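Local coordinates for protein acyl-coenzyme A oxidase 3 (Yarrowia lipolytica, PDB 5YS9) that oxidises acyl-CoA substrates of different chain lengths to (2E)-enoyl-CoA with the help of FAD, passing the electrons to oxygen to form hydrogen peroxide in peroxisomal beta-oxidation, at residues Thr21-Ala26 and Ala328-Gln333; Ile323-Ala328 and Lys344-Pro349. All blocks are in the same frame, centred on the assembly; numbering follows the deposited sequence.

Interaction 1 (Thr21-Ala26 and Ala328-Gln333). With FAD (flavin-adenine dinucleotide), chain D.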
loop_
_atom_site.group_PDB
_atom_site.type_symbol
_atom_site.label_atom_id
_atom_site.label_comp_id
_atom_site.label_asym_id
_atom_site.label_seq_id
_atom_site.Cartn_x
_atom_site.Cartn_y
_atom_site.Cartn_z
ATOM N N THR A 21 -7.038 22.201 22.775
ATOM C CA THR A 21 -8.315 22.003 23.448
ATOM C C THR A 21 -9.577 21.981 22.587
ATOM O O THR A 21 -10.614 21.546 23.037
ATOM C CB THR A 21 -8.507 23.008 24.594
ATOM O OG1 THR A 21 -8.657 24.320 24.064
ATOM C CG2 THR A 21 -7.331 22.994 25.497
ATOM N N GLU A 22 -9.490 22.452 21.356
ATOM C CA GLU A 22 -10.665 22.485 20.501
ATOM C C GLU A 22 -11.267 21.149 20.073
ATOM O O GLU A 22 -12.467 21.027 19.987
ATOM C CB GLU A 22 -10.465 23.382 19.289
ATOM C CG GLU A 22 -11.754 24.026 18.850
ATOM C CD GLU A 22 -11.987 23.951 17.371
ATOM O OE1 GLU A 22 -11.023 24.022 16.611
ATOM O OE2 GLU A 22 -13.142 23.834 16.970
ATOM N N PRO A 23 -10.439 20.165 19.764
ATOM C CA PRO A 23 -10.970 18.907 19.166
ATOM C C PRO A 23 -12.226 18.232 19.793
ATOM O O PRO A 23 -13.196 17.977 19.064
ATOM C CB PRO A 23 -9.767 17.969 19.200
ATOM C CG PRO A 23 -8.589 18.903 19.075
ATOM C CD PRO A 23 -8.970 20.115 19.902
ATOM N N PRO A 24 -12.244 17.985 21.128
ATOM C CA PRO A 24 -13.483 17.384 21.670
ATOM C C PRO A 24 -14.735 18.233 21.445
ATOM O O PRO A 24 -15.812 17.685 21.263
ATOM C CB PRO A 24 -13.197 17.229 23.166
ATOM C CG PRO A 24 -12.159 18.235 23.458
ATOM C CD PRO A 24 -11.289 18.321 22.208
ATOM N N LYS A 25 -14.595 19.545 21.447
ATOM C CA LYS A 25 -15.717 20.422 21.178
ATOM C C LYS A 25 -16.149 20.332 19.698
ATOM O O LYS A 25 -17.342 20.210 19.410
ATOM C CB LYS A 25 -15.379 21.861 21.596
ATOM C CG LYS A 25 -16.537 22.832 21.595
ATOM C CD LYS A 25 -17.552 22.584 22.711
ATOM C CE LYS A 25 -18.748 23.539 22.531
ATOM N NZ LYS A 25 -19.770 23.450 23.613
ATOM N N ALA A 26 -15.208 20.362 18.771
ATOM C CA ALA A 26 -15.549 20.169 17.351
ATOM C C ALA A 26 -16.293 18.857 17.092
ATOM O O ALA A 26 -17.361 18.843 16.467
ATOM C CB ALA A 26 -14.301 20.259 16.478
ATOM N N ALA A 328 -10.356 13.998 10.720
ATOM C CA ALA A 328 -10.749 15.053 9.798
ATOM C C ALA A 328 -11.698 16.126 10.398
ATOM O O ALA A 328 -11.657 17.290 9.966
ATOM C CB ALA A 328 -11.371 14.414 8.577
ATOM N N CYS A 329 -12.556 15.733 11.343
ATOM C CA CYS A 329 -13.575 16.643 11.890
ATOM C C CYS A 329 -12.986 17.662 12.840
ATOM O O CYS A 329 -13.592 18.725 13.077
ATOM C CB CYS A 329 -14.709 15.876 12.576
ATOM S SG CYS A 329 -15.710 14.882 11.399
ATOM N N VAL A 330 -11.823 17.326 13.378
ATOM C CA VAL A 330 -11.133 18.192 14.305
ATOM C C VAL A 330 -9.859 18.838 13.787
ATOM O O VAL A 330 -9.389 19.780 14.375
ATOM C CB VAL A 330 -10.836 17.476 15.633
ATOM C CG1 VAL A 330 -12.038 16.685 16.083
ATOM C CG2 VAL A 330 -9.615 16.592 15.530
ATOM N N ARG A 331 -9.306 18.346 12.689
ATOM C CA ARG A 331 -8.013 18.838 12.249
ATOM C C ARG A 331 -8.119 20.055 11.358
ATOM O O ARG A 331 -8.751 20.018 10.337
ATOM C CB ARG A 331 -7.223 17.745 11.549
ATOM C CG ARG A 331 -5.981 18.238 10.831
ATOM C CD ARG A 331 -4.849 18.579 11.772
ATOM N NE ARG A 331 -3.628 18.845 11.038
ATOM C CZ ARG A 331 -2.416 18.847 11.564
ATOM N NH1 ARG A 331 -2.251 18.605 12.841
ATOM N NH2 ARG A 331 -1.373 19.087 10.805
ATOM N N ARG A 332 -7.468 21.133 11.751
ATOM C CA ARG A 332 -7.526 22.350 10.986
ATOM C C ARG A 332 -6.186 22.596 10.335
ATOM O O ARG A 332 -5.173 22.584 10.993
ATOM C CB ARG A 332 -7.858 23.528 11.893
ATOM C CG ARG A 332 -9.269 23.573 12.428
ATOM C CD ARG A 332 -9.497 24.866 13.192
ATOM N NE ARG A 332 -10.775 24.904 13.896
ATOM C CZ ARG A 332 -11.880 25.442 13.407
ATOM N NH1 ARG A 332 -11.879 25.985 12.209
ATOM N NH2 ARG A 332 -12.983 25.429 14.117
ATOM N N GLN A 333 -6.183 22.767 9.026
ATOM C CA GLN A 333 -5.015 23.251 8.325
ATOM C C GLN A 333 -5.389 24.222 7.213
ATOM O O GLN A 333 -6.147 23.890 6.329
ATOM C CB GLN A 333 -4.194 22.083 7.791
ATOM C CG GLN A 333 -2.733 22.408 7.592
ATOM C CD GLN A 333 -1.896 22.240 8.836
ATOM O OE1 GLN A 333 -0.688 22.131 8.755
ATOM N NE2 GLN A 333 -2.532 22.213 9.980
HETATM P PA FAD D . -1.528 18.274 7.430
HETATM O O1A FAD D . -0.734 19.334 6.766
HETATM O O2A FAD D . -2.537 18.612 8.457
HETATM O O5B FAD D . -2.316 17.398 6.384
HETATM C C5B FAD D . -3.038 16.292 6.902
HETATM C C4B FAD D . -3.998 15.812 5.848
HETATM O O4B FAD D . -4.906 16.862 5.547
HETATM C C3B FAD D . -3.217 15.520 4.593
HETATM O O3B FAD D . -3.663 14.309 4.015
HETATM C C2B FAD D . -3.567 16.635 3.657
HETATM O O2B FAD D . -3.613 16.147 2.322
HETATM C C1B FAD D . -4.910 17.117 4.158
HETATM N N9A FAD D . -4.912 18.556 3.898
HETATM C C8A FAD D . -4.224 19.473 4.584
HETATM N N7A FAD D . -4.428 20.695 4.060
HETATM C C5A FAD D . -5.247 20.566 3.011
HETATM C C6A FAD D . -5.858 21.460 2.013
HETATM N N6A FAD D . -5.637 22.787 2.023
HETATM N N1A FAD D . -6.650 20.904 1.090
HETATM C C2A FAD D . -6.883 19.589 1.065
HETATM N N3A FAD D . -6.366 18.717 1.932
HETATM C C4A FAD D . -5.555 19.144 2.906
HETATM N N1 FAD D . 9.278 17.651 10.170
HETATM C C2 FAD D . 10.382 18.336 10.500
HETATM O O2 FAD D . 10.304 19.555 10.593
HETATM N N3 FAD D . 11.558 17.762 10.713
HETATM C C4 FAD D . 11.721 16.462 10.622
HETATM O O4 FAD D . 12.818 15.966 10.829
HETATM C C4X FAD D . 10.569 15.629 10.270
HETATM N N5 FAD D . 10.671 14.305 10.159
HETATM C C5X FAD D . 9.602 13.568 9.850
HETATM C C6 FAD D . 9.746 12.200 9.768
HETATM C C7 FAD D . 8.662 11.420 9.455
HETATM C C7M FAD D . 8.826 9.938 9.353
HETATM C C8 FAD D . 7.351 12.055 9.215
HETATM C C8M FAD D . 6.165 11.215 8.871
HETATM C C9 FAD D . 7.208 13.421 9.291
HETATM C C9A FAD D . 8.289 14.207 9.610
HETATM N N10 FAD D . 8.162 15.601 9.697
HETATM C C10 FAD D . 9.298 16.324 10.042
HETATM C "C1'" FAD D . 6.891 16.295 9.486
HETATM C "C2'" FAD D . 6.342 16.223 8.060
HETATM O "O2'" FAD D . 6.988 17.185 7.235
HETATM C "C3'" FAD D . 4.830 16.456 8.055
HETATM O "O3'" FAD D . 4.210 15.237 8.405
HETATM C "C4'" FAD D . 4.242 16.887 6.721
HETATM O "O4'" FAD D . 5.138 17.799 6.103
HETATM C "C5'" FAD D . 2.927 17.636 6.875
HETATM O "O5'" FAD D . 1.792 16.821 7.124
HETATM P P FAD D . 0.881 17.102 8.401
HETATM O O1P FAD D . 0.986 15.966 9.344
HETATM O O2P FAD D . 1.193 18.461 8.885
HETATM O O3P FAD D . -0.622 17.047 7.899
#

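Interaction 2 (Ile323-Ala328 and Lys344-Pro349). With FAD (flavin-adenine dinucleotide), chain D.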
loop_
_atom_site.group_PDB
_atom_site.type_symbol
_atom_site.label_atom_id
_atom_site.label_comp_id
_atom_site.label_asym_id
_atom_site.label_seq_id
_atom_site.Cartn_x
_atom_site.Cartn_y
_atom_site.Cartn_z
ATOM N N ILE A 323 -11.215 6.200 12.069
ATOM C CA ILE A 323 -10.026 6.980 12.519
ATOM C C ILE A 323 -9.835 8.245 11.669
ATOM O O ILE A 323 -9.741 9.384 12.226
ATOM C CB ILE A 323 -8.742 6.126 12.524
ATOM C CG1 ILE A 323 -8.818 5.105 13.665
ATOM C CG2 ILE A 323 -7.491 6.998 12.662
ATOM C CD1 ILE A 323 -7.871 3.935 13.447
ATOM N N ALA A 324 -9.811 8.061 10.344
ATOM C CA ALA A 324 -9.527 9.212 9.430
ATOM C C ALA A 324 -10.574 10.283 9.489
ATOM O O ALA A 324 -10.215 11.455 9.454
ATOM C CB ALA A 324 -9.354 8.773 7.995
ATOM N N LEU A 325 -11.849 9.882 9.577
ATOM C CA LEU A 325 -12.979 10.833 9.589
ATOM C C LEU A 325 -13.088 11.655 10.872
ATOM O O LEU A 325 -13.370 12.855 10.823
ATOM C CB LEU A 325 -14.303 10.117 9.295
ATOM C CG LEU A 325 -14.469 9.798 7.802
ATOM C CD1 LEU A 325 -15.676 8.928 7.482
ATOM C CD2 LEU A 325 -14.518 11.073 6.964
ATOM N N ARG A 326 -12.880 11.010 12.010
ATOM C CA ARG A 326 -12.860 11.720 13.288
ATOM C C ARG A 326 -11.710 12.693 13.351
ATOM O O ARG A 326 -11.915 13.859 13.727
ATOM C CB ARG A 326 -12.783 10.758 14.474
ATOM C CG ARG A 326 -14.105 10.096 14.764
ATOM C CD ARG A 326 -13.943 9.053 15.839
ATOM N NE ARG A 326 -15.190 8.315 15.934
ATOM C CZ ARG A 326 -15.463 7.314 16.777
ATOM N NH1 ARG A 326 -14.546 6.852 17.613
ATOM N NH2 ARG A 326 -16.676 6.747 16.726
ATOM N N TYR A 327 -10.508 12.233 12.977
ATOM C CA TYR A 327 -9.387 13.158 12.765
ATOM C C TYR A 327 -9.787 14.307 11.868
ATOM O O TYR A 327 -9.616 15.464 12.210
ATOM C CB TYR A 327 -8.184 12.475 12.126
ATOM C CG TYR A 327 -6.950 13.342 12.067
ATOM C CD1 TYR A 327 -6.352 13.802 13.226
ATOM C CD2 TYR A 327 -6.380 13.676 10.879
ATOM C CE1 TYR A 327 -5.250 14.620 13.193
ATOM C CE2 TYR A 327 -5.274 14.496 10.832
ATOM C CZ TYR A 327 -4.700 14.961 12.002
ATOM O OH TYR A 327 -3.556 15.744 11.969
ATOM N N ALA A 328 -10.356 13.998 10.720
ATOM C CA ALA A 328 -10.749 15.053 9.798
ATOM C C ALA A 328 -11.698 16.126 10.398
ATOM O O ALA A 328 -11.657 17.290 9.966
ATOM C CB ALA A 328 -11.371 14.414 8.577
ATOM N N LYS A 344 -11.238 23.209 9.086
ATOM C CA LYS A 344 -11.128 21.793 9.356
ATOM C C LYS A 344 -11.093 21.076 8.026
ATOM O O LYS A 344 -11.857 21.394 7.144
ATOM C CB LYS A 344 -12.325 21.301 10.168
ATOM C CG LYS A 344 -12.668 22.134 11.384
ATOM C CD LYS A 344 -14.130 22.003 11.723
ATOM C CE LYS A 344 -14.362 22.038 13.214
ATOM N NZ LYS A 344 -15.461 21.122 13.615
ATOM N N ILE A 345 -10.234 20.083 7.898
ATOM C CA ILE A 345 -10.033 19.423 6.623
ATOM C C ILE A 345 -11.301 18.740 6.123
ATOM O O ILE A 345 -11.511 18.606 4.933
ATOM C CB ILE A 345 -8.816 18.477 6.616
ATOM C CG1 ILE A 345 -8.862 17.496 7.778
ATOM C CG2 ILE A 345 -7.541 19.287 6.660
ATOM C CD1 ILE A 345 -7.821 16.415 7.695
ATOM N N ILE A 346 -12.150 18.327 7.045
ATOM C CA ILE A 346 -13.398 17.700 6.690
ATOM C C ILE A 346 -14.215 18.665 5.850
ATOM O O ILE A 346 -14.962 18.252 4.989
ATOM C CB ILE A 346 -14.197 17.277 7.930
ATOM C CG1 ILE A 346 -15.332 16.348 7.546
ATOM C CG2 ILE A 346 -14.768 18.482 8.645
ATOM C CD1 ILE A 346 -14.899 15.124 6.784
ATOM N N ASP A 347 -14.109 19.946 6.148
ATOM C CA ASP A 347 -14.782 20.988 5.382
ATOM C C ASP A 347 -14.322 21.203 3.937
ATOM O O ASP A 347 -15.064 21.720 3.139
ATOM C CB ASP A 347 -14.840 22.286 6.162
ATOM C CG ASP A 347 -15.848 22.237 7.257
ATOM O OD1 ASP A 347 -16.879 21.590 7.051
ATOM O OD2 ASP A 347 -15.607 22.828 8.321
ATOM N N TYR A 348 -13.085 20.861 3.620
ATOM C CA TYR A 348 -12.614 20.901 2.241
ATOM C C TYR A 348 -13.311 19.887 1.354
ATOM O O TYR A 348 -13.466 18.748 1.722
ATOM C CB TYR A 348 -11.118 20.627 2.174
ATOM C CG TYR A 348 -10.270 21.694 2.786
ATOM C CD1 TYR A 348 -10.510 23.021 2.528
ATOM C CD2 TYR A 348 -9.232 21.372 3.627
ATOM C CE1 TYR A 348 -9.736 23.999 3.089
ATOM C CE2 TYR A 348 -8.453 22.343 4.193
ATOM C CZ TYR A 348 -8.712 23.654 3.918
ATOM O OH TYR A 348 -7.939 24.625 4.479
ATOM N N PRO A 349 -13.695 20.296 0.156
ATOM C CA PRO A 349 -14.333 19.345 -0.765
ATOM C C PRO A 349 -13.411 18.245 -1.317
ATOM O O PRO A 349 -13.903 17.148 -1.649
ATOM C CB PRO A 349 -14.827 20.254 -1.915
ATOM C CG PRO A 349 -15.006 21.604 -1.276
ATOM C CD PRO A 349 -13.934 21.707 -0.219
HETATM P PA FAD D . -1.528 18.274 7.430
HETATM O O1A FAD D . -0.734 19.334 6.766
HETATM O O2A FAD D . -2.537 18.612 8.457
HETATM O O5B FAD D . -2.316 17.398 6.384
HETATM C C5B FAD D . -3.038 16.292 6.902
HETATM C C4B FAD D . -3.998 15.812 5.848
HETATM O O4B FAD D . -4.906 16.862 5.547
HETATM C C3B FAD D . -3.217 15.520 4.593
HETATM O O3B FAD D . -3.663 14.309 4.015
HETATM C C2B FAD D . -3.567 16.635 3.657
HETATM O O2B FAD D . -3.613 16.147 2.322
HETATM C C1B FAD D . -4.910 17.117 4.158
HETATM N N9A FAD D . -4.912 18.556 3.898
HETATM C C8A FAD D . -4.224 19.473 4.584
HETATM N N7A FAD D . -4.428 20.695 4.060
HETATM C C5A FAD D . -5.247 20.566 3.011
HETATM C C6A FAD D . -5.858 21.460 2.013
HETATM N N6A FAD D . -5.637 22.787 2.023
HETATM N N1A FAD D . -6.650 20.904 1.090
HETATM C C2A FAD D . -6.883 19.589 1.065
HETATM N N3A FAD D . -6.366 18.717 1.932
HETATM C C4A FAD D . -5.555 19.144 2.906
HETATM N N1 FAD D . 9.278 17.651 10.170
HETATM C C2 FAD D . 10.382 18.336 10.500
HETATM O O2 FAD D . 10.304 19.555 10.593
HETATM N N3 FAD D . 11.558 17.762 10.713
HETATM C C4 FAD D . 11.721 16.462 10.622
HETATM O O4 FAD D . 12.818 15.966 10.829
HETATM C C4X FAD D . 10.569 15.629 10.270
HETATM N N5 FAD D . 10.671 14.305 10.159
HETATM C C5X FAD D . 9.602 13.568 9.850
HETATM C C6 FAD D . 9.746 12.200 9.768
HETATM C C7 FAD D . 8.662 11.420 9.455
HETATM C C7M FAD D . 8.826 9.938 9.353
HETATM C C8 FAD D . 7.351 12.055 9.215
HETATM C C8M FAD D . 6.165 11.215 8.871
HETATM C C9 FAD D . 7.208 13.421 9.291
HETATM C C9A FAD D . 8.289 14.207 9.610
HETATM N N10 FAD D . 8.162 15.601 9.697
HETATM C C10 FAD D . 9.298 16.324 10.042
HETATM C "C1'" FAD D . 6.891 16.295 9.486
HETATM C "C2'" FAD D . 6.342 16.223 8.060
HETATM O "O2'" FAD D . 6.988 17.185 7.235
HETATM C "C3'" FAD D . 4.830 16.456 8.055
HETATM O "O3'" FAD D . 4.210 15.237 8.405
HETATM C "C4'" FAD D . 4.242 16.887 6.721
HETATM O "O4'" FAD D . 5.138 17.799 6.103
HETATM C "C5'" FAD D . 2.927 17.636 6.875
HETATM O "O5'" FAD D . 1.792 16.821 7.124
HETATM P P FAD D . 0.881 17.102 8.401
HETATM O O1P FAD D . 0.986 15.966 9.344
HETATM O O2P FAD D . 1.193 18.461 8.885
HETATM O O3P FAD D . -0.622 17.047 7.899
#

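Interaction 1 (Thr21-Ala26 and Ala328-Gln333)
Glu22 and Arg332 form a two-pronged salt bridge at one end of this contact. Arg332 presents the side of its guanidinium that carries NE and NH2, and each nitrogen meets its own carboxylate oxygen. NE lies 2.9 Å from Glu22 OE1 and NH2 lies 3.3 Å from Glu22 OE2. Both bonds are nearly straight and both oxygens are met on their syn side. The two planes are turned 33° apart, so the carboxylate is somewhat twisted against the guanidinium. Arg332 reaches across because its chain is extended from CG to NE. Its NH1 is held by Glu342 O. This polar end is the side nearer solvent: Arg332 is partly exposed, whereas Glu22 is buried.

The tight part is apolar and buried. Val330 sits against Pro23, with Val330 CB 3.8 Å from Pro23 CB. CG1 of Val330 is anti to its carbonyl carbon (chi1 -44°) and comes to 3.4 Å from Pro23 O. Ala26 CB packs one turn further on, 3.8 Å from Cys329 O.

The CB of Arg331 points away from 21-26, and its guanidinium bonds the cofactor. NE and NH2 both bond one FAD phosphate oxygen, O2A, with NH2 at 2.7 Å. Gln333 NE2 bonds Arg332 O at 2.9 Å and also Gly166 O of the second subunit. Its OE1 accepts from Gly168 N and Asn170 N there. Ser169 and Thr163 of that subunit bond FAD too, so the cofactor sits at a subunit interface, as is characteristic of the acyl-CoA oxidase and dehydrogenase fold.

The contact joins the start of helix 23-31 to the end of helix 300-330. Leu27, on helix 23-31, also touches Cys329 and Val330. Strands 10-12 and 15-17 lie against Glu22 through Val10, Ile12 and Tyr17.

Interaction 2 (Ile323-Ala328 and Lys344-Pro349)
Ala328 is met by two neighbouring isoleucines, Ile345 and Ile346, which pack on it through different branches. Ile346 has CG1 anti to its backbone N (chi1 -167°). The chain then bends at chi2, and CD1 comes to 4.0 Å from Ala328 CB. The same methyl meets Leu325 CD2 at 4.1 Å, the two side chains crossing at about a right angle.

Ile345 has a different shape. Its CG1 lies between the backbone N and the carbonyl carbon (chi1 52°), which lays it beside Ala328, 3.6 Å from Ala328 O. CD1 then extends toward the cofactor, 3.6 Å from FAD O4B, while CG2 faces the junction of ribose and adenine, near O4B and N9A. One side chain therefore lines both the helix and the FAD pocket.

The backbone adds a hydrogen bond from Ile346 N to Ala328 O at 3.1 Å. It is bent, 142° at the hydrogen.

Tyr348 touches FAD rather than the helix. FAD N1A lies over one face of its ring, and Tyr348 CE2 is 3.5 Å from FAD C6A.

The contact closes the loop between helix 300-330 and helix 349-385. Leu355 and Leu356 of helix 349-385 cover Leu325, and Val630 and Thr634 of helix 630-635 touch it as well.

How the interactions relate
Interactions 1 and 2 share Ala328 at the end of helix 300-330, and their centres lie about 9 Å apart. Two further bonds probably tie them together. Arg331 O lies 2.9 Å from Ile345 N, and Gln333 O lies 2.7 Å from Tyr348 OH. Lys344 NZ also hydrogen-bonds Cys329 O, and the Lys344 side chain touches Ala26 of helix 23-31. Both contacts serve the same FAD, but at different parts. Arg331 bonds the diphosphate, with Gln333 close by, while Ile345 and Tyr348 line the ribose and adenine. The second subunit completes the site, with its Thr163, Ser169 and Asp457 bonding to the cofactor.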